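Local coordinates for MMACHC-like protein (Caenorhabditis elegans, PDB 5UJC) that probably catalyses the reductive dealkylation of cobalamins, removing cyanide with a flavin and NADPH or alkyl groups with glutathione, and binds methylcobalamin, at residues L56-M64 against H177-A185; M64-W72 against V90-R101. All coordinates share one frame; numbering follows the deposited sequence. Where two conformers were deposited one is given.

Contact 1. Residues L56-M64 against H177-A185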
loop_
_atom_site.group_PDB
_atom_site.type_symbol
_atom_site.label_atom_id
_atom_site.label_comp_id
_atom_site.label_asym_id
_atom_site.label_seq_id
_atom_site.Cartn_x
_atom_site.Cartn_y
_atom_site.Cartn_z
ATOM N N LEU A 56 1.818 8.789 9.573
ATOM C CA LEU A 56 0.952 7.601 9.554
ATOM C C LEU A 56 1.001 6.962 8.192
ATOM O O LEU A 56 0.705 7.600 7.189
ATOM C CB LEU A 56 -0.504 7.944 9.889
ATOM C CG LEU A 56 -0.799 8.329 11.327
ATOM C CD1 LEU A 56 -2.251 8.809 11.415
ATOM C CD2 LEU A 56 -0.587 7.144 12.254
ATOM N N LEU A 57 1.345 5.687 8.178
ATOM C CA LEU A 57 1.273 4.866 6.986
ATOM C C LEU A 57 -0.097 4.196 6.928
ATOM O O LEU A 57 -0.460 3.483 7.842
ATOM C CB LEU A 57 2.376 3.804 7.047
ATOM C CG LEU A 57 2.378 2.745 5.950
ATOM C CD1 LEU A 57 2.623 3.369 4.585
ATOM C CD2 LEU A 57 3.394 1.660 6.255
ATOM N N ILE A 58 -0.772 4.349 5.791
ATOM C CA ILE A 58 -2.079 3.739 5.549
ATOM C C ILE A 58 -1.894 2.654 4.492
ATOM O O ILE A 58 -1.326 2.908 3.409
ATOM C CB ILE A 58 -3.111 4.771 5.041
ATOM C CG1 ILE A 58 -3.306 5.905 6.097
ATOM C CG2 ILE A 58 -4.407 4.075 4.726
ATOM C CD1 ILE A 58 -4.099 7.108 5.613
ATOM N N LEU A 59 -2.307 1.438 4.825
ATOM C CA LEU A 59 -2.285 0.346 3.860
ATOM C C LEU A 59 -3.661 -0.238 3.690
ATOM O O LEU A 59 -4.554 -0.033 4.549
ATOM C CB LEU A 59 -1.259 -0.692 4.227
ATOM C CG LEU A 59 -1.345 -1.437 5.509
ATOM C CD1 LEU A 59 -2.334 -2.584 5.381
ATOM C CD2 LEU A 59 0.032 -1.995 5.914
ATOM N N SER A 60 -3.876 -0.877 2.552
ATOM C CA SER A 60 -5.129 -1.584 2.288
ATOM C C SER A 60 -4.950 -3.081 2.425
ATOM O O SER A 60 -3.913 -3.632 2.065
ATOM C CB SER A 60 -5.643 -1.234 0.890
ATOM O OG SER A 60 -4.686 -1.494 -0.112
ATOM N N THR A 61 -6.003 -3.728 2.879
ATOM C CA THR A 61 -6.027 -5.167 3.055
ATOM C C THR A 61 -7.061 -5.722 2.048
ATOM O O THR A 61 -7.629 -4.940 1.279
ATOM C CB THR A 61 -6.357 -5.505 4.507
ATOM O OG1 THR A 61 -7.735 -5.236 4.764
ATOM C CG2 THR A 61 -5.488 -4.659 5.457
ATOM N N PRO A 62 -7.297 -7.049 2.024
ATOM C CA PRO A 62 -8.154 -7.581 0.962
ATOM C C PRO A 62 -9.537 -6.930 0.854
ATOM O O PRO A 62 -10.057 -6.758 -0.264
ATOM C CB PRO A 62 -8.265 -9.056 1.321
ATOM C CG PRO A 62 -6.940 -9.353 1.970
ATOM C CD PRO A 62 -6.671 -8.128 2.798
ATOM N N ASP A 63 -10.127 -6.561 1.993
ATOM C CA ASP A 63 -11.474 -5.998 1.978
ATOM C C ASP A 63 -11.584 -4.570 1.388
ATOM O O ASP A 63 -12.678 -4.139 1.079
ATOM C CB ASP A 63 -12.124 -6.049 3.358
ATOM C CG ASP A 63 -12.582 -7.449 3.742
ATOM O OD1 ASP A 63 -12.671 -8.329 2.872
ATOM O OD2 ASP A 63 -12.912 -7.650 4.904
ATOM N N MET A 64 -10.457 -3.869 1.186
ATOM C CA MET A 64 -10.541 -2.568 0.530
ATOM C C MET A 64 -11.207 -2.726 -0.826
ATOM O O MET A 64 -12.195 -2.051 -1.135
ATOM C CB MET A 64 -9.169 -1.908 0.368
ATOM C CG MET A 64 -9.262 -0.481 -0.165
ATOM S SD MET A 64 -7.964 -0.025 -1.348
ATOM C CE MET A 64 -8.342 -1.116 -2.749
ATOM N N HIS A 177 3.268 -8.926 4.945
ATOM C CA HIS A 177 2.487 -8.537 6.102
ATOM C C HIS A 177 2.224 -9.769 6.989
ATOM O O HIS A 177 2.024 -10.865 6.479
ATOM C CB HIS A 177 1.180 -7.945 5.575
ATOM C CG HIS A 177 0.321 -7.289 6.609
ATOM N ND1 HIS A 177 -0.415 -7.990 7.534
ATOM C CD2 HIS A 177 0.052 -5.983 6.827
ATOM C CE1 HIS A 177 -1.077 -7.140 8.303
ATOM N NE2 HIS A 177 -0.814 -5.915 7.887
ATOM N N PRO A 178 2.209 -9.584 8.312
ATOM C CA PRO A 178 2.069 -10.742 9.210
ATOM C C PRO A 178 0.703 -11.456 9.162
ATOM O O PRO A 178 0.584 -12.618 9.608
ATOM C CB PRO A 178 2.325 -10.139 10.596
ATOM C CG PRO A 178 2.048 -8.703 10.460
ATOM C CD PRO A 178 2.445 -8.342 9.065
ATOM N N ILE A 179 -0.328 -10.748 8.715
ATOM C CA ILE A 179 -1.661 -11.343 8.527
ATOM C C ILE A 179 -1.882 -11.701 7.054
ATOM O O ILE A 179 -2.371 -12.786 6.742
ATOM C CB ILE A 179 -2.804 -10.383 8.979
ATOM C CG1 ILE A 179 -2.610 -9.905 10.420
ATOM C CG2 ILE A 179 -4.140 -11.061 8.812
ATOM C CD1 ILE A 179 -3.680 -8.932 10.895
ATOM N N TYR A 180 -1.529 -10.776 6.149
ATOM C CA TYR A 180 -1.970 -10.845 4.765
ATOM C C TYR A 180 -0.927 -11.359 3.768
ATOM O O TYR A 180 -1.265 -11.574 2.615
ATOM C CB TYR A 180 -2.483 -9.487 4.302
ATOM C CG TYR A 180 -3.580 -8.956 5.189
ATOM C CD1 TYR A 180 -4.797 -9.588 5.270
ATOM C CD2 TYR A 180 -3.367 -7.856 6.002
ATOM C CE1 TYR A 180 -5.794 -9.144 6.132
ATOM C CE2 TYR A 180 -4.330 -7.427 6.898
ATOM C CZ TYR A 180 -5.555 -8.073 6.955
ATOM O OH TYR A 180 -6.547 -7.644 7.824
ATOM N N GLY A 181 0.326 -11.589 4.196
ATOM C CA GLY A 181 1.377 -11.964 3.238
ATOM C C GLY A 181 1.534 -10.836 2.239
ATOM O O GLY A 181 1.816 -9.709 2.621
ATOM N N GLY A 182 1.321 -11.144 0.959
ATOM C CA GLY A 182 1.311 -10.140 -0.089
ATOM C C GLY A 182 -0.085 -9.705 -0.548
ATOM O O GLY A 182 -0.205 -8.991 -1.554
ATOM N N HIS A 183 -1.120 -10.079 0.204
ATOM C CA HIS A 183 -2.499 -9.734 -0.117
ATOM C C HIS A 183 -2.862 -8.395 0.550
ATOM O O HIS A 183 -3.782 -8.295 1.373
ATOM C CB HIS A 183 -3.409 -10.834 0.360
ATOM C CG HIS A 183 -3.179 -12.137 -0.319
ATOM N ND1 HIS A 183 -3.787 -12.466 -1.519
ATOM C CD2 HIS A 183 -2.453 -13.219 0.049
ATOM C CE1 HIS A 183 -3.409 -13.676 -1.863
ATOM N NE2 HIS A 183 -2.606 -14.155 -0.928
ATOM N N PHE A 184 -2.092 -7.378 0.206
ATOM C CA PHE A 184 -2.292 -6.044 0.747
ATOM C C PHE A 184 -1.534 -5.069 -0.161
ATOM O O PHE A 184 -0.756 -5.503 -1.023
ATOM C CB PHE A 184 -1.747 -5.944 2.203
ATOM C CG PHE A 184 -0.253 -5.715 2.283
ATOM C CD1 PHE A 184 0.652 -6.760 2.098
ATOM C CD2 PHE A 184 0.248 -4.456 2.533
ATOM C CE1 PHE A 184 2.027 -6.523 2.131
ATOM C CE2 PHE A 184 1.624 -4.212 2.554
ATOM C CZ PHE A 184 2.511 -5.254 2.363
ATOM N N ALA A 185 -1.733 -3.764 0.053
ATOM C CA ALA A 185 -0.934 -2.761 -0.619
ATOM C C ALA A 185 -0.717 -1.570 0.264
ATOM O O ALA A 185 -1.564 -1.235 1.084
ATOM C CB ALA A 185 -1.611 -2.331 -1.911
#
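Thr-61 and Pro-62 close on the ring of Tyr-180, and this is the tight part of the contact. Thr-61 CB stands over one face in a CH-pi contact, 3.8 Å from the centroid of the Tyr-180 ring and 21° off its normal. Its methyl reaches the rim, Thr-61 CG2 lying 3.3 Å from Tyr-180 CE2. Pro-62 CD comes in obliquely on the same side of the ring plane, 3.4 Å from Tyr-180 CD1. Ile-179 CG2 lies over the opposite face. Tyr-180 CG is anti to the carbonyl carbon (chi1 -56°), which lays the ring against Thr-61 and Pro-62. A type II' turn from Tyr-180 to His-183 brings His-183 O within 3.2 Å of Pro-62 CD; this buried oxygen has no partner in the model. Cutting Tyr-180 back to alanine would probably leave Thr-61 and Pro-62 without their aromatic surface.

Ser-60 and Ala-185 form an antiparallel hydrogen-bonded pair. It joins strand 53-60 to the start of strand 185-196, neighbours in the four-stranded antiparallel sheet. Ser-60 N donates to Ala-185 O at 2.8 Å. Ala-185 N returns a bond to Ser-60 O at 3.0 Å. The hydroxyl of Ser-60 is bonded to Arg-187.

Packing is looser at the CD2 end of Leu-59. This methyl meets the edge of the His-177 ring, 4.1 Å from His-177 CD2, and is 4.2 Å from Phe-184 CD2. His-177 is held by its two nitrogens: ND1 accepts from Ile-179 N, close to the ring plane, and NE2 is bonded to Glu-26. The exposed side is at Ile-179, beyond the Tyr-180 ring. Phe-184 and Ala-185 also touch the bound methylcobalamin, which places this strand junction in the wall of the cobalamin pocket.

Contact 2. Residues M64-W72 against V90-R101; sequences MFDVAFRKW and VSSPIQSFLEDR
The Trp-72 indole takes the backbone and CB of Phe-97 on one face. Phe-97 CA lies 3.9 Å from the centroid of the five-membered ring of Trp-72. At the indole edge are Asp-100 OD2 and Val-90 CG1. The Phe-97 ring turns its own edge to this indole face, with the planes at 73°. Phe-69 CA sits over one face of the Phe-97 ring, and the Phe-69 ring points its edge there in an offset edge-to-face pair. Ile-94 CD1 rests over the centre of the Phe-69 ring, 3.8 Å from its centroid. Met-64, in one of its two conformers, meets the edge of Phe-97: its CG is 3.8 Å from Phe-97 CE2, and the sulfur makes a Met-aromatic contact.

Phe-97 is a knob among Met-64, Ala-68, Phe-69 and Trp-72. Its chi1 of 158° sets CG anti to the backbone N and sends the ring across to helix 62-80. The short helix segments cross at 86°, with axes 10.4 Å apart. Leu-260 of helix 257-265 also touches Phe-69.

Trp-72 NE1 donates to Asp-100 OD2 at 2.9 Å, nearly straight. The donor lies on the anti side of the carboxylate, and the oxygen is nearly in the indole plane. This bond should fix the turn of the indole. A water donates to Ala-68 O and accepts weakly from Arg-101 NH1. A largely apolar, aromatic interface thus has one direct hydrogen bond at its border, where a carboxylate satisfies the indole N-H.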
loop_
_atom_site.group_PDB
_atom_site.type_symbol
_atom_site.label_atom_id
_atom_site.label_comp_id
_atom_site.label_asym_id
_atom_site.label_seq_id
_atom_site.Cartn_x
_atom_site.Cartn_y
_atom_site.Cartn_z
ATOM N N MET A 64 -10.457 -3.869 1.186
ATOM C CA MET A 64 -10.541 -2.568 0.530
ATOM C C MET A 64 -11.207 -2.726 -0.826
ATOM O O MET A 64 -12.195 -2.051 -1.135
ATOM C CB MET A 64 -9.169 -1.908 0.368
ATOM C CG MET A 64 -9.262 -0.481 -0.165
ATOM S SD MET A 64 -7.964 -0.025 -1.348
ATOM C CE MET A 64 -8.342 -1.116 -2.749
ATOM N N PHE A 65 -10.692 -3.644 -1.628
ATOM C CA PHE A 65 -11.270 -3.926 -2.938
ATOM C C PHE A 65 -12.591 -4.722 -2.803
ATOM O O PHE A 65 -13.600 -4.391 -3.440
ATOM C CB PHE A 65 -10.246 -4.688 -3.784
ATOM C CG PHE A 65 -10.730 -5.084 -5.149
ATOM C CD1 PHE A 65 -11.433 -6.279 -5.342
ATOM C CD2 PHE A 65 -10.459 -4.289 -6.250
ATOM C CE1 PHE A 65 -11.797 -6.679 -6.611
ATOM C CE2 PHE A 65 -10.876 -4.664 -7.507
ATOM C CZ PHE A 65 -11.520 -5.876 -7.691
ATOM N N ASP A 66 -12.557 -5.807 -2.022
ATOM C CA ASP A 66 -13.662 -6.757 -2.021
ATOM C C ASP A 66 -14.941 -6.225 -1.365
ATOM O O ASP A 66 -16.018 -6.704 -1.675
ATOM C CB ASP A 66 -13.244 -8.080 -1.380
ATOM C CG ASP A 66 -12.227 -8.855 -2.226
ATOM O OD1 ASP A 66 -12.333 -8.807 -3.449
ATOM O OD2 ASP A 66 -11.360 -9.578 -1.643
ATOM N N VAL A 67 -14.796 -5.281 -0.442
ATOM C CA VAL A 67 -15.925 -4.741 0.284
ATOM C C VAL A 67 -16.117 -3.250 -0.023
ATOM O O VAL A 67 -17.152 -2.854 -0.599
ATOM C CB VAL A 67 -15.802 -4.965 1.788
ATOM C CG1 VAL A 67 -16.991 -4.348 2.530
ATOM C CG2 VAL A 67 -15.685 -6.450 2.098
ATOM N N ALA A 68 -15.135 -2.425 0.321
ATOM C CA ALA A 68 -15.343 -0.953 0.244
ATOM C C ALA A 68 -15.453 -0.452 -1.209
ATOM O O ALA A 68 -16.364 0.312 -1.556
ATOM C CB ALA A 68 -14.254 -0.217 0.996
ATOM N N PHE A 69 -14.534 -0.873 -2.042
ATOM C CA PHE A 69 -14.532 -0.480 -3.429
ATOM C C PHE A 69 -15.752 -1.042 -4.164
ATOM O O PHE A 69 -16.362 -0.345 -4.958
ATOM C CB PHE A 69 -13.234 -0.948 -4.097
ATOM C CG PHE A 69 -13.155 -0.694 -5.577
ATOM C CD1 PHE A 69 -13.138 0.591 -6.091
ATOM C CD2 PHE A 69 -13.018 -1.752 -6.454
ATOM C CE1 PHE A 69 -13.041 0.791 -7.444
ATOM C CE2 PHE A 69 -12.858 -1.539 -7.783
ATOM C CZ PHE A 69 -12.898 -0.269 -8.292
ATOM N N ARG A 70 -16.129 -2.270 -3.846
ATOM C CA ARG A 70 -17.326 -2.847 -4.434
ATOM C C ARG A 70 -18.559 -1.970 -4.150
ATOM O O ARG A 70 -19.350 -1.683 -5.059
ATOM C CB ARG A 70 -17.532 -4.265 -3.954
ATOM C CG ARG A 70 -18.774 -4.935 -4.529
ATOM C CD ARG A 70 -18.769 -6.419 -4.271
ATOM N NE ARG A 70 -19.953 -7.074 -4.804
ATOM C CZ ARG A 70 -20.105 -8.385 -4.882
ATOM N NH1 ARG A 70 -19.137 -9.209 -4.466
ATOM N NH2 ARG A 70 -21.213 -8.892 -5.404
ATOM N N LYS A 71 -18.720 -1.536 -2.883
ATOM C CA LYS A 71 -19.833 -0.647 -2.530
ATOM C C LYS A 71 -19.789 0.651 -3.356
ATOM O O LYS A 71 -20.830 1.131 -3.838
ATOM C CB LYS A 71 -19.818 -0.336 -1.049
ATOM C CG LYS A 71 -20.234 -1.483 -0.180
ATOM C CD LYS A 71 -20.152 -1.134 1.295
ATOM C CE LYS A 71 -20.156 -2.383 2.173
ATOM N NZ LYS A 71 -20.015 -2.028 3.619
ATOM N N TRP A 72 -18.590 1.193 -3.536
ATOM C CA TRP A 72 -18.409 2.426 -4.257
ATOM C C TRP A 72 -18.784 2.240 -5.745
ATOM O O TRP A 72 -19.473 3.086 -6.327
ATOM C CB TRP A 72 -16.963 2.911 -4.082
ATOM C CG TRP A 72 -16.624 4.219 -4.764
ATOM C CD1 TRP A 72 -16.596 5.477 -4.184
ATOM C CD2 TRP A 72 -16.085 4.380 -6.082
ATOM N NE1 TRP A 72 -16.145 6.405 -5.091
ATOM C CE2 TRP A 72 -15.821 5.775 -6.261
ATOM C CE3 TRP A 72 -15.830 3.500 -7.140
ATOM C CZ2 TRP A 72 -15.301 6.298 -7.460
ATOM C CZ3 TRP A 72 -15.305 4.026 -8.338
ATOM C CH2 TRP A 72 -15.038 5.414 -8.477
ATOM N N VAL A 90 -15.229 6.973 -15.798
ATOM C CA VAL A 90 -14.265 6.754 -14.712
ATOM C C VAL A 90 -13.133 5.829 -15.185
ATOM O O VAL A 90 -13.191 4.605 -15.037
ATOM C CB VAL A 90 -14.939 6.192 -13.461
ATOM C CG1 VAL A 90 -13.907 6.046 -12.307
ATOM C CG2 VAL A 90 -16.096 7.087 -13.060
ATOM N N SER A 91 -12.088 6.436 -15.739
ATOM C CA SER A 91 -10.971 5.684 -16.281
ATOM C C SER A 91 -10.102 5.107 -15.166
ATOM O O SER A 91 -9.366 4.133 -15.378
ATOM C CB SER A 91 -10.100 6.586 -17.190
ATOM O OG SER A 91 -10.757 6.894 -18.398
ATOM N N SER A 92 -10.115 5.772 -14.010
ATOM C CA SER A 92 -9.205 5.467 -12.915
ATOM C C SER A 92 -10.028 5.135 -11.652
ATOM O O SER A 92 -10.078 5.913 -10.702
ATOM C CB SER A 92 -8.277 6.669 -12.651
ATOM O OG SER A 92 -7.623 7.083 -13.837
ATOM N N PRO A 93 -10.668 3.959 -11.627
ATOM C CA PRO A 93 -11.612 3.730 -10.534
ATOM C C PRO A 93 -10.975 3.543 -9.166
ATOM O O PRO A 93 -11.534 4.020 -8.173
ATOM C CB PRO A 93 -12.372 2.483 -10.964
ATOM C CG PRO A 93 -11.432 1.801 -11.978
ATOM C CD PRO A 93 -10.762 2.938 -12.675
ATOM N N ILE A 94 -9.831 2.853 -9.094
ATOM C CA ILE A 94 -9.228 2.606 -7.789
ATOM C C ILE A 94 -8.800 3.950 -7.166
ATOM O O ILE A 94 -9.070 4.220 -6.008
ATOM C CB ILE A 94 -8.028 1.667 -7.879
ATOM C CG1 ILE A 94 -8.461 0.272 -8.305
ATOM C CG2 ILE A 94 -7.244 1.625 -6.573
ATOM C CD1 ILE A 94 -9.287 -0.492 -7.276
ATOM N N GLN A 95 -8.133 4.779 -7.954
ATOM C CA GLN A 95 -7.653 6.076 -7.445
ATOM C C GLN A 95 -8.785 7.048 -7.177
ATOM O O GLN A 95 -8.754 7.796 -6.201
ATOM C CB GLN A 95 -6.644 6.680 -8.414
ATOM C CG GLN A 95 -5.332 5.946 -8.354
ATOM C CD GLN A 95 -4.338 6.372 -9.418
ATOM O OE1 GLN A 95 -4.636 7.188 -10.303
ATOM N NE2 GLN A 95 -3.144 5.802 -9.351
ATOM N N SER A 96 -9.828 6.961 -7.966
ATOM C CA SER A 96 -11.005 7.795 -7.726
ATOM C C SER A 96 -11.689 7.414 -6.386
ATOM O O SER A 96 -12.063 8.275 -5.588
ATOM C CB SER A 96 -12.007 7.675 -8.897
ATOM O OG SER A 96 -11.469 8.221 -10.077
ATOM N N PHE A 97 -11.851 6.121 -6.174
ATOM C CA PHE A 97 -12.371 5.585 -4.917
ATOM C C PHE A 97 -11.505 6.026 -3.737
ATOM O O PHE A 97 -12.015 6.565 -2.765
ATOM C CB PHE A 97 -12.451 4.063 -5.006
ATOM C CG PHE A 97 -12.469 3.375 -3.679
ATOM C CD1 PHE A 97 -13.599 3.366 -2.888
ATOM C CD2 PHE A 97 -11.334 2.739 -3.221
ATOM C CE1 PHE A 97 -13.585 2.705 -1.648
ATOM C CE2 PHE A 97 -11.304 2.119 -2.011
ATOM C CZ PHE A 97 -12.420 2.088 -1.218
ATOM N N LEU A 98 -10.194 5.846 -3.846
ATOM C CA LEU A 98 -9.311 6.192 -2.738
ATOM C C LEU A 98 -9.351 7.684 -2.465
ATOM O O LEU A 98 -9.351 8.109 -1.296
ATOM C CB LEU A 98 -7.887 5.742 -3.042
ATOM C CG LEU A 98 -7.652 4.233 -2.944
ATOM C CD1 LEU A 98 -6.312 3.860 -3.580
ATOM C CD2 LEU A 98 -7.733 3.759 -1.487
ATOM N N GLU A 99 -9.395 8.505 -3.525
ATOM C CA GLU A 99 -9.448 9.965 -3.360
ATOM C C GLU A 99 -10.718 10.335 -2.588
ATOM O O GLU A 99 -10.695 11.195 -1.704
ATOM C CB GLU A 99 -9.428 10.690 -4.742
ATOM C CG GLU A 99 -8.058 10.689 -5.496
ATOM C CD GLU A 99 -8.213 10.849 -7.050
ATOM O OE1 GLU A 99 -9.318 11.291 -7.519
ATOM O OE2 GLU A 99 -7.237 10.517 -7.808
ATOM N N ASP A 100 -11.825 9.696 -2.943
ATOM C CA ASP A 100 -13.093 9.957 -2.272
ATOM C C ASP A 100 -13.026 9.593 -0.794
ATOM O O ASP A 100 -13.447 10.373 0.063
ATOM C CB ASP A 100 -14.242 9.188 -2.930
ATOM C CG ASP A 100 -14.749 9.840 -4.180
ATOM O OD1 ASP A 100 -14.311 10.955 -4.502
ATOM O OD2 ASP A 100 -15.607 9.214 -4.850
ATOM N N ARG A 101 -12.454 8.430 -0.479
ATOM C CA ARG A 101 -12.396 8.000 0.902
ATOM C C ARG A 101 -11.418 8.880 1.710
ATOM O O ARG A 101 -11.696 9.237 2.849
ATOM C CB ARG A 101 -12.028 6.524 0.993
ATOM C CG ARG A 101 -13.031 5.592 0.298
ATOM C CD ARG A 101 -14.431 5.725 0.912
ATOM N NE ARG A 101 -14.347 5.679 2.365
ATOM C CZ ARG A 101 -14.353 4.566 3.092
ATOM N NH1 ARG A 101 -14.613 3.385 2.530
ATOM N NH2 ARG A 101 -14.133 4.634 4.394
HETATM O O HOH W 1 -16.828 2.583 0.082
#

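The centres of contacts 1 and 2 lie 16 Å apart. Both use helix 62-80. Contact 1 takes in its first turn together with strand 53-60, and contact 2 follows directly along the helix. Met-64 belongs to both, and a probable hydrogen bond from Ala-68 N to Asp-63 O (3.1 Å) runs from one to the other. In sequence contact 2 is nested inside the long loop that contact 1 closes. The strand end of contact 1 touches the cobalamin, while contact 2 lies farther from the chain centre, about 14 Å against 7 Å between centres. Helix 62-80 therefore runs from the sheet end beside the cobalamin out to its crossing with helix 93-109.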